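Long-range contacts in pyruvate carboxylase n-terminal domain (Aquifex aeolicus, PDB 1ULZ), which is the biotin carboxylase subunit of a pyruvate carboxylase, a multidomain ATP-grasp enzyme component with a Rossmann-like N-terminal region and a biotin carboxylase C-terminal domain: residues E355-P360 / H369-G374; E203-I208 / F435-L440; G103-V108 / G266-G271. The protein carries 1 engineered substitution. One frame throughout, in Å; residues are numbered along the deposited sequence.

Interaction 1: E355-P360 / H369-G374; sequences ERYYVP and HAAARG
Tyr357 and His369 approach from opposite directions and meet rim to rim, neither ring over the face of the other, with OH of Tyr357 2.5 Å from ND1 of His369. This hydrogen bond lies near the plane of both rings, which are turned only 24° apart. With its CG anti to the backbone N (chi1 -171°), the tyrosine reaches along the facing chain, where CB of Ala371 comes within 3.6 Å of CZ of Tyr357 and CA of Ala372 lies 3.6 Å from CD1 of Tyr357. Val359 closes the packed end, its CG2 3.4 Å from CE1 of His369. Tyr409 gives the Tyr357 hydroxyl a second hydrogen-bonding partner.

At the solvent end the fit loosens. The extended side chain of Arg373 runs past the carbonyl of Glu355, CG of Arg373 lying 3.2 Å from O of Glu355, and both residues are exposed.

The far nitrogen of His369 serves the second subunit: NE2 bonds to Val359 O there, a pairing that is reciprocal, and Tyr358 stacks on the His369 ring of the second subunit. This is consistent with the Tyr357 bond helping to set the His369 ring at the dimer interface of the biotin carboxylase C-terminal domain.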
loop_
_atom_site.group_PDB
_atom_site.type_symbol
_atom_site.label_atom_id
_atom_site.label_comp_id
_atom_site.label_asym_id
_atom_site.label_seq_id
_atom_site.Cartn_x
_atom_site.Cartn_y
_atom_site.Cartn_z
ATOM N N GLU A 355 18.455 11.853 -10.645
ATOM C CA GLU A 355 19.014 10.954 -11.647
ATOM C C GLU A 355 18.484 9.543 -11.382
ATOM O O GLU A 355 17.499 9.131 -11.992
ATOM C CB GLU A 355 20.544 10.995 -11.590
ATOM C CG GLU A 355 21.074 12.422 -11.640
ATOM C CD GLU A 355 22.588 12.507 -11.646
ATOM O OE1 GLU A 355 23.254 11.513 -11.269
ATOM O OE2 GLU A 355 23.113 13.585 -12.016
ATOM N N ARG A 356 19.105 8.795 -10.477
ATOM C CA ARG A 356 18.591 7.457 -10.198
ATOM C C ARG A 356 17.406 7.612 -9.249
ATOM O O ARG A 356 17.393 8.493 -8.390
ATOM C CB ARG A 356 19.686 6.563 -9.606
ATOM C CG ARG A 356 20.924 6.523 -10.502
ATOM C CD ARG A 356 21.744 5.240 -10.398
ATOM N NE ARG A 356 22.411 5.081 -9.112
ATOM C CZ ARG A 356 23.518 4.360 -8.928
ATOM N NH1 ARG A 356 24.092 3.733 -9.952
ATOM N NH2 ARG A 356 24.055 4.259 -7.714
ATOM N N TYR A 357 16.389 6.780 -9.433
ATOM C CA TYR A 357 15.194 6.866 -8.606
ATOM C C TYR A 357 14.463 5.532 -8.566
ATOM O O TYR A 357 13.904 5.094 -9.571
ATOM C CB TYR A 357 14.263 7.961 -9.162
ATOM C CG TYR A 357 13.074 8.300 -8.275
ATOM C CD1 TYR A 357 11.777 7.969 -8.656
ATOM C CD2 TYR A 357 13.253 8.931 -7.051
ATOM C CE1 TYR A 357 10.703 8.255 -7.846
ATOM C CE2 TYR A 357 12.180 9.220 -6.229
ATOM C CZ TYR A 357 10.909 8.879 -6.627
ATOM O OH TYR A 357 9.841 9.138 -5.793
ATOM N N TYR A 358 14.499 4.874 -7.407
ATOM C CA TYR A 358 13.808 3.602 -7.232
ATOM C C TYR A 358 12.874 3.702 -6.034
ATOM O O TYR A 358 13.294 4.013 -4.918
ATOM C CB TYR A 358 14.795 2.443 -7.039
ATOM C CG TYR A 358 14.105 1.144 -6.685
ATOM C CD1 TYR A 358 14.018 0.719 -5.362
ATOM C CD2 TYR A 358 13.481 0.373 -7.664
ATOM C CE1 TYR A 358 13.331 -0.433 -5.020
ATOM C CE2 TYR A 358 12.787 -0.778 -7.334
ATOM C CZ TYR A 358 12.713 -1.176 -6.007
ATOM O OH TYR A 358 11.994 -2.298 -5.665
ATOM N N VAL A 359 11.600 3.433 -6.283
ATOM C CA VAL A 359 10.568 3.513 -5.261
ATOM C C VAL A 359 10.316 2.162 -4.608
ATOM O O VAL A 359 10.036 1.176 -5.284
ATOM C CB VAL A 359 9.236 4.013 -5.875
ATOM C CG1 VAL A 359 8.195 4.201 -4.786
ATOM C CG2 VAL A 359 9.466 5.314 -6.625
ATOM N N PRO A 360 10.428 2.099 -3.273
ATOM C CA PRO A 360 10.197 0.842 -2.556
ATOM C C PRO A 360 8.719 0.493 -2.538
ATOM O O PRO A 360 7.861 1.381 -2.594
ATOM C CB PRO A 360 10.743 1.131 -1.161
ATOM C CG PRO A 360 10.500 2.603 -1.000
ATOM C CD PRO A 360 10.909 3.150 -2.361
ATOM N N HIS A 369 3.775 10.364 -4.356
ATOM C CA HIS A 369 4.773 11.181 -5.041
ATOM C C HIS A 369 4.433 11.539 -6.485
ATOM O O HIS A 369 3.497 11.003 -7.083
ATOM C CB HIS A 369 6.132 10.469 -5.034
ATOM C CG HIS A 369 6.204 9.298 -5.965
ATOM N ND1 HIS A 369 7.397 8.773 -6.410
ATOM C CD2 HIS A 369 5.228 8.574 -6.564
ATOM C CE1 HIS A 369 7.154 7.778 -7.247
ATOM N NE2 HIS A 369 5.846 7.639 -7.359
ATOM N N ALA A 370 5.228 12.449 -7.037
ATOM C CA ALA A 370 5.076 12.895 -8.417
ATOM C C ALA A 370 6.454 12.839 -9.081
ATOM O O ALA A 370 6.666 13.405 -10.152
ATOM C CB ALA A 370 4.539 14.320 -8.448
ATOM N N ALA A 371 7.381 12.128 -8.442
ATOM C CA ALA A 371 8.745 12.041 -8.934
ATOM C C ALA A 371 9.103 10.856 -9.825
ATOM O O ALA A 371 8.406 9.843 -9.885
ATOM C CB ALA A 371 9.709 12.098 -7.755
ATOM N N ALA A 372 10.227 11.022 -10.509
ATOM C CA ALA A 372 10.788 10.027 -11.415
ATOM C C ALA A 372 12.113 10.622 -11.877
ATOM O O ALA A 372 12.449 11.747 -11.503
ATOM C CB ALA A 372 9.863 9.811 -12.608
ATOM N N ARG A 373 12.875 9.876 -12.667
ATOM C CA ARG A 373 14.128 10.408 -13.172
ATOM C C ARG A 373 13.777 11.671 -13.947
ATOM O O ARG A 373 12.815 11.686 -14.712
ATOM C CB ARG A 373 14.805 9.411 -14.107
ATOM C CG ARG A 373 16.056 9.976 -14.754
ATOM C CD ARG A 373 16.915 8.892 -15.376
ATOM N NE ARG A 373 18.159 9.449 -15.907
ATOM C CZ ARG A 373 18.222 10.283 -16.940
ATOM N NH1 ARG A 373 17.105 10.652 -17.567
ATOM N NH2 ARG A 373 19.396 10.766 -17.335
ATOM N N GLY A 374 14.540 12.736 -13.739
ATOM C CA GLY A 374 14.256 13.974 -14.443
ATOM C C GLY A 374 13.503 14.955 -13.567
ATOM O O GLY A 374 13.475 16.154 -13.843
#

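Interaction 2: E203-I208 / F435-L440; sequences ENPKHI and FTTKYL
One face of the Phe435 ring receives the ammonium group of Lys206, whose NZ stands 3.6 Å from the centroid of the Phe435 ring and 18° off the ring normal. NZ is offset toward the CE2 rim. The ring of Phe430 also meets Phe435, with its plane inclined, and Asp227 touches the same aromatic side chain. The cation-pi contact joins the start of strand 206-214, in the antiparallel sheet of the ATP-grasp region, to Phe435, just ahead of the type I turn Thr436 to Tyr439, in the C-terminal domain.

Phe435 offers the lysine two acceptors at once. Its CG sits between the backbone N and the carbonyl carbon (chi1 56°), which keeps the ring near its own carbonyl group, and NZ of Lys206 donates to O of Phe435 at 2.6 Å. CB of Lys206 points away, but the chain runs extended beside the carbonyl of Phe435, and a bend at its last torsion (chi4) sets NZ. A salt bridge to Asp227 completes the set, so hydrogen bond, ring face and carboxylate together fix the ammonium group and probably stabilise its positive charge.

Further along, the carbonyl of Pro205 is gripped twice by one residue. The backbone N of Thr437 reaches O of Pro205 at 3.0 Å in a nearly straight bond (165° at the hydrogen), and OG1 of Thr437 donates to O of Pro205 at 2.8 Å from a direction tilted out of the carbonyl plane. The methyl CG2 of Thr437 packs against the strand, 3.9 Å from N of His207.

The turn itself is braced from within. N of Tyr439 bonds to O of Thr436 at 2.9 Å, and an ST turn overlaps it, N of Lys438 donating to OG1 of Thr436 at 3.3 Å.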
loop_
_atom_site.group_PDB
_atom_site.type_symbol
_atom_site.label_atom_id
_atom_site.label_comp_id
_atom_site.label_asym_id
_atom_site.label_seq_id
_atom_site.Cartn_x
_atom_site.Cartn_y
_atom_site.Cartn_z
ATOM N N GLU A 203 6.212 22.464 28.861
ATOM C CA GLU A 203 7.587 22.115 28.510
ATOM C C GLU A 203 7.792 20.771 27.807
ATOM O O GLU A 203 7.171 19.766 28.168
ATOM C CB GLU A 203 8.436 22.185 29.783
ATOM C CG GLU A 203 9.902 21.912 29.593
ATOM C CD GLU A 203 10.725 22.412 30.764
ATOM O OE1 GLU A 203 10.244 22.312 31.918
ATOM O OE2 GLU A 203 11.854 22.899 30.522
ATOM N N ASN A 204 8.699 20.752 26.827
ATOM C CA ASN A 204 8.972 19.532 26.062
ATOM C C ASN A 204 7.625 19.032 25.552
ATOM O O ASN A 204 7.238 17.892 25.810
ATOM C CB ASN A 204 9.590 18.455 26.959
ATOM C CG ASN A 204 10.929 18.874 27.558
ATOM O OD1 ASN A 204 11.408 18.255 28.510
ATOM N ND2 ASN A 204 11.540 19.919 26.997
ATOM N N PRO A 205 6.884 19.886 24.834
ATOM C CA PRO A 205 5.575 19.479 24.324
ATOM C C PRO A 205 5.580 18.556 23.117
ATOM O O PRO A 205 6.537 18.512 22.341
ATOM C CB PRO A 205 4.912 20.811 23.994
ATOM C CG PRO A 205 6.081 21.616 23.479
ATOM C CD PRO A 205 7.169 21.293 24.492
ATOM N N LYS A 206 4.491 17.812 22.983
ATOM C CA LYS A 206 4.297 16.935 21.844
ATOM C C LYS A 206 3.255 17.656 21.003
ATOM O O LYS A 206 2.409 18.381 21.535
ATOM C CB LYS A 206 3.732 15.583 22.271
ATOM C CG LYS A 206 4.740 14.459 22.362
ATOM C CD LYS A 206 4.052 13.170 22.802
ATOM C CE LYS A 206 5.016 11.997 22.870
ATOM N NZ LYS A 206 5.608 11.698 21.537
ATOM N N HIS A 207 3.334 17.480 19.692
ATOM C CA HIS A 207 2.366 18.075 18.787
ATOM C C HIS A 207 1.378 16.953 18.490
ATOM O O HIS A 207 1.724 15.983 17.812
ATOM C CB HIS A 207 3.059 18.530 17.499
ATOM C CG HIS A 207 2.114 18.878 16.392
ATOM N ND1 HIS A 207 1.897 20.174 15.977
ATOM C CD2 HIS A 207 1.326 18.098 15.612
ATOM C CE1 HIS A 207 1.016 20.178 14.991
ATOM N NE2 HIS A 207 0.653 18.931 14.751
ATOM N N ILE A 208 0.167 17.064 19.028
ATOM C CA ILE A 208 -0.869 16.056 18.813
ATOM C C ILE A 208 -2.007 16.742 18.057
ATOM O O ILE A 208 -2.476 17.805 18.471
ATOM C CB ILE A 208 -1.426 15.516 20.150
ATOM C CG1 ILE A 208 -0.306 14.896 20.996
ATOM C CG2 ILE A 208 -2.530 14.503 19.872
ATOM C CD1 ILE A 208 0.253 13.598 20.459
ATOM N N PHE A 435 9.728 10.601 22.419
ATOM C CA PHE A 435 10.122 11.758 21.622
ATOM C C PHE A 435 9.170 12.939 21.778
ATOM O O PHE A 435 7.969 12.763 21.970
ATOM C CB PHE A 435 10.218 11.384 20.133
ATOM C CG PHE A 435 8.949 10.796 19.565
ATOM C CD1 PHE A 435 8.672 9.447 19.698
ATOM C CD2 PHE A 435 8.028 11.598 18.906
ATOM C CE1 PHE A 435 7.496 8.906 19.182
ATOM C CE2 PHE A 435 6.856 11.066 18.391
ATOM C CZ PHE A 435 6.590 9.719 18.530
ATOM N N THR A 436 9.722 14.143 21.690
ATOM C CA THR A 436 8.940 15.367 21.794
ATOM C C THR A 436 9.344 16.275 20.640
ATOM O O THR A 436 10.166 15.897 19.804
ATOM C CB THR A 436 9.201 16.110 23.131
ATOM O OG1 THR A 436 10.548 16.595 23.163
ATOM C CG2 THR A 436 8.974 15.171 24.311
ATOM N N THR A 437 8.771 17.470 20.595
ATOM C CA THR A 437 9.083 18.410 19.531
ATOM C C THR A 437 10.552 18.812 19.516
ATOM O O THR A 437 11.030 19.394 18.542
ATOM C CB THR A 437 8.227 19.685 19.643
ATOM O OG1 THR A 437 8.346 20.228 20.967
ATOM C CG2 THR A 437 6.759 19.363 19.346
ATOM N N LYS A 438 11.275 18.507 20.587
ATOM C CA LYS A 438 12.689 18.866 20.634
ATOM C C LYS A 438 13.584 17.643 20.465
ATOM O O LYS A 438 14.758 17.647 20.861
ATOM C CB LYS A 438 13.010 19.570 21.950
ATOM C CG LYS A 438 12.820 18.717 23.170
ATOM C CD LYS A 438 12.373 19.570 24.340
ATOM C CE LYS A 438 13.098 20.913 24.365
ATOM N NZ LYS A 438 12.581 21.861 23.315
ATOM N N TYR A 439 13.023 16.601 19.860
ATOM C CA TYR A 439 13.748 15.364 19.635
ATOM C C TYR A 439 15.063 15.536 18.882
ATOM O O TYR A 439 16.091 15.024 19.315
ATOM C CB TYR A 439 12.859 14.353 18.890
ATOM C CG TYR A 439 13.593 13.102 18.463
ATOM C CD1 TYR A 439 14.301 13.062 17.271
ATOM C CD2 TYR A 439 13.608 11.972 19.271
ATOM C CE1 TYR A 439 15.005 11.934 16.894
ATOM C CE2 TYR A 439 14.313 10.836 18.902
ATOM C CZ TYR A 439 15.008 10.826 17.714
ATOM O OH TYR A 439 15.710 9.704 17.335
ATOM N N LEU A 440 15.036 16.236 17.755
ATOM C CA LEU A 440 16.252 16.420 16.971
ATOM C C LEU A 440 17.334 17.165 17.742
ATOM O O LEU A 440 18.503 16.767 17.740
ATOM C CB LEU A 440 15.941 17.150 15.662
ATOM C CG LEU A 440 15.239 16.284 14.613
ATOM C CD1 LEU A 440 15.089 17.066 13.313
ATOM C CD2 LEU A 440 16.053 15.012 14.386
#

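Interaction 3: G103-V108 / G266-G271; sequences GPHWKV and GYYNAG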
loop_
_atom_site.group_PDB
_atom_site.type_symbol
_atom_site.label_atom_id
_atom_site.label_comp_id
_atom_site.label_asym_id
_atom_site.label_seq_id
_atom_site.Cartn_x
_atom_site.Cartn_y
_atom_site.Cartn_z
ATOM N N GLY A 103 -14.117 22.297 0.424
ATOM C CA GLY A 103 -13.580 22.631 1.730
ATOM C C GLY A 103 -14.693 23.180 2.608
ATOM O O GLY A 103 -15.858 23.158 2.214
ATOM N N PRO A 104 -14.374 23.675 3.810
ATOM C CA PRO A 104 -15.412 24.217 4.692
ATOM C C PRO A 104 -16.011 25.521 4.156
ATOM O O PRO A 104 -15.565 26.042 3.135
ATOM C CB PRO A 104 -14.674 24.403 6.016
ATOM C CG PRO A 104 -13.273 24.715 5.574
ATOM C CD PRO A 104 -13.047 23.732 4.447
ATOM N N HIS A 105 -17.027 26.039 4.838
ATOM C CA HIS A 105 -17.668 27.284 4.417
ATOM C C HIS A 105 -16.663 28.427 4.531
ATOM O O HIS A 105 -15.833 28.439 5.443
ATOM C CB HIS A 105 -18.884 27.588 5.293
ATOM C CG HIS A 105 -19.703 28.739 4.800
ATOM N ND1 HIS A 105 -20.728 28.587 3.890
ATOM C CD2 HIS A 105 -19.605 30.068 5.040
ATOM C CE1 HIS A 105 -21.224 29.774 3.590
ATOM N NE2 HIS A 105 -20.560 30.689 4.275
ATOM N N TRP A 106 -16.734 29.392 3.620
ATOM C CA TRP A 106 -15.785 30.499 3.660
ATOM C C TRP A 106 -15.835 31.288 4.966
ATOM O O TRP A 106 -14.819 31.843 5.397
ATOM C CB TRP A 106 -15.976 31.444 2.465
ATOM C CG TRP A 106 -17.228 32.276 2.482
ATOM C CD1 TRP A 106 -18.421 31.976 1.896
ATOM C CD2 TRP A 106 -17.394 33.562 3.096
ATOM N NE1 TRP A 106 -19.318 32.993 2.103
ATOM C CE2 TRP A 106 -18.713 33.980 2.837
ATOM C CE3 TRP A 106 -16.555 34.397 3.839
ATOM C CZ2 TRP A 106 -19.217 35.199 3.294
ATOM C CZ3 TRP A 106 -17.055 35.610 4.294
ATOM C CH2 TRP A 106 -18.374 35.999 4.020
ATOM N N LYS A 107 -17.000 31.334 5.607
ATOM C CA LYS A 107 -17.113 32.052 6.871
ATOM C C LYS A 107 -16.322 31.316 7.940
ATOM O O LYS A 107 -15.696 31.939 8.799
ATOM C CB LYS A 107 -18.578 32.182 7.299
ATOM C CG LYS A 107 -19.337 33.256 6.537
ATOM C CD LYS A 107 -20.822 33.253 6.880
ATOM C CE LYS A 107 -21.533 34.454 6.258
ATOM N NZ LYS A 107 -23.015 34.385 6.479
ATOM N N VAL A 108 -16.349 29.988 7.876
ATOM C CA VAL A 108 -15.629 29.154 8.832
ATOM C C VAL A 108 -14.133 29.298 8.619
ATOM O O VAL A 108 -13.361 29.324 9.578
ATOM C CB VAL A 108 -16.022 27.662 8.686
ATOM C CG1 VAL A 108 -15.157 26.793 9.596
ATOM C CG2 VAL A 108 -17.494 27.487 9.034
ATOM N N GLY A 266 -20.334 24.936 12.757
ATOM C CA GLY A 266 -20.822 24.600 11.428
ATOM C C GLY A 266 -19.757 24.102 10.460
ATOM O O GLY A 266 -19.869 24.288 9.248
ATOM N N TYR A 267 -18.725 23.454 10.984
ATOM C CA TYR A 267 -17.651 22.953 10.140
ATOM C C TYR A 267 -18.025 21.699 9.363
ATOM O O TYR A 267 -18.638 20.784 9.904
ATOM C CB TYR A 267 -16.405 22.655 10.986
ATOM C CG TYR A 267 -15.124 22.540 10.175
ATOM C CD1 TYR A 267 -14.795 21.365 9.506
ATOM C CD2 TYR A 267 -14.281 23.633 10.025
ATOM C CE1 TYR A 267 -13.664 21.289 8.705
ATOM C CE2 TYR A 267 -13.157 23.567 9.232
ATOM C CZ TYR A 267 -12.852 22.394 8.572
ATOM O OH TYR A 267 -11.739 22.342 7.765
ATOM N N TYR A 268 -17.681 21.673 8.082
ATOM C CA TYR A 268 -17.910 20.484 7.272
ATOM C C TYR A 268 -16.718 20.245 6.349
ATOM O O TYR A 268 -15.912 21.145 6.117
ATOM C CB TYR A 268 -19.236 20.545 6.498
ATOM C CG TYR A 268 -19.486 21.760 5.645
ATOM C CD1 TYR A 268 -18.769 21.981 4.474
ATOM C CD2 TYR A 268 -20.498 22.652 5.971
ATOM C CE1 TYR A 268 -19.059 23.055 3.648
ATOM C CE2 TYR A 268 -20.798 23.726 5.151
ATOM C CZ TYR A 268 -20.078 23.923 3.992
ATOM O OH TYR A 268 -20.387 24.986 3.172
ATOM N N ASN A 269 -16.610 19.019 5.854
ATOM C CA ASN A 269 -15.517 18.574 5.001
ATOM C C ASN A 269 -14.319 18.304 5.914
ATOM O O ASN A 269 -14.490 18.190 7.127
ATOM C CB ASN A 269 -15.163 19.606 3.919
ATOM C CG ASN A 269 -14.646 18.944 2.635
ATOM O OD1 ASN A 269 -13.608 18.272 2.640
ATOM N ND2 ASN A 269 -15.379 19.119 1.538
ATOM N N ALA A 270 -13.119 18.207 5.346
ATOM C CA ALA A 270 -11.921 17.899 6.130
ATOM C C ALA A 270 -11.285 19.056 6.898
ATOM O O ALA A 270 -11.237 20.192 6.424
ATOM C CB ALA A 270 -10.869 17.242 5.232
ATOM N N GLY A 271 -10.781 18.741 8.088
ATOM C CA GLY A 271 -10.132 19.735 8.921
ATOM C C GLY A 271 -9.252 19.091 9.977
ATOM O O GLY A 271 -9.416 17.914 10.304
HETATM O O HOH W 1 -17.573 21.141 1.045
HETATM O O HOH W 2 -18.151 24.458 6.861
#
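Pro104 lies over one face of the Tyr267 ring in a CH-pi contact, CB of Pro104 being 3.9 Å from the centroid of the Tyr267 ring. Val108 adds the tightest apolar touch, its CG1 3.3 Å from CD2 of Tyr267 and crossing that side chain at about a right angle. On the backbone, CA of Pro104 approaches O of Tyr268 at 3.4 Å, a CA-H...O contact. The next ring, that of Tyr268, brings its OH to within 3.7 Å of CB of His105.

No direct hydrogen bond spans the two segments; water does that work. One molecule takes the N-H of His105 at 2.8 Å from N and donates to O of Gly266 at 2.9 Å from that oxygen, with a weak bond from N of Tyr268. It also sits over the centre of the Tyr268 ring. A second water links O of Gly103 to ND2 of Asn269.

Behind these contacts, OH of Tyr267 donates to O of Ala270 at 2.6 Å, tying the ring to the strand that follows. Asn269 ND2 is held again by O of Gln311.

The contact thus joins two helix ends. His105 is the N-cap of helix 106-113, while Gly266 is the C-prime residue of the Schellman motif ending helix 248-264. Helix 88-96 packs against His105 and Trp106, helix 307-315 touches Asn269, and strand 269-277 departs alongside strand 206-214.

How the interactions relate
Interactions 2 and 3 join different family regions of the chain, whereas interaction 1 lies within the C-terminal one. Interactions 2 and 3 both reach the central antiparallel sheet, at the starts of strands 206-214 and 269-277. Because these neighbours run antiparallel, the two contacts lie toward different ends of them, on opposite sides of the chain's centre: their centres are 29 Å apart and their nearest atoms about 11 Å. In sequence their segments alternate, so the two closures interlock. Interaction 1 falls between the segments of interaction 2 but stands apart at the dimer interface, its centre 32 Å from that of interaction 2 and 35 Å from that of interaction 3. None touches another.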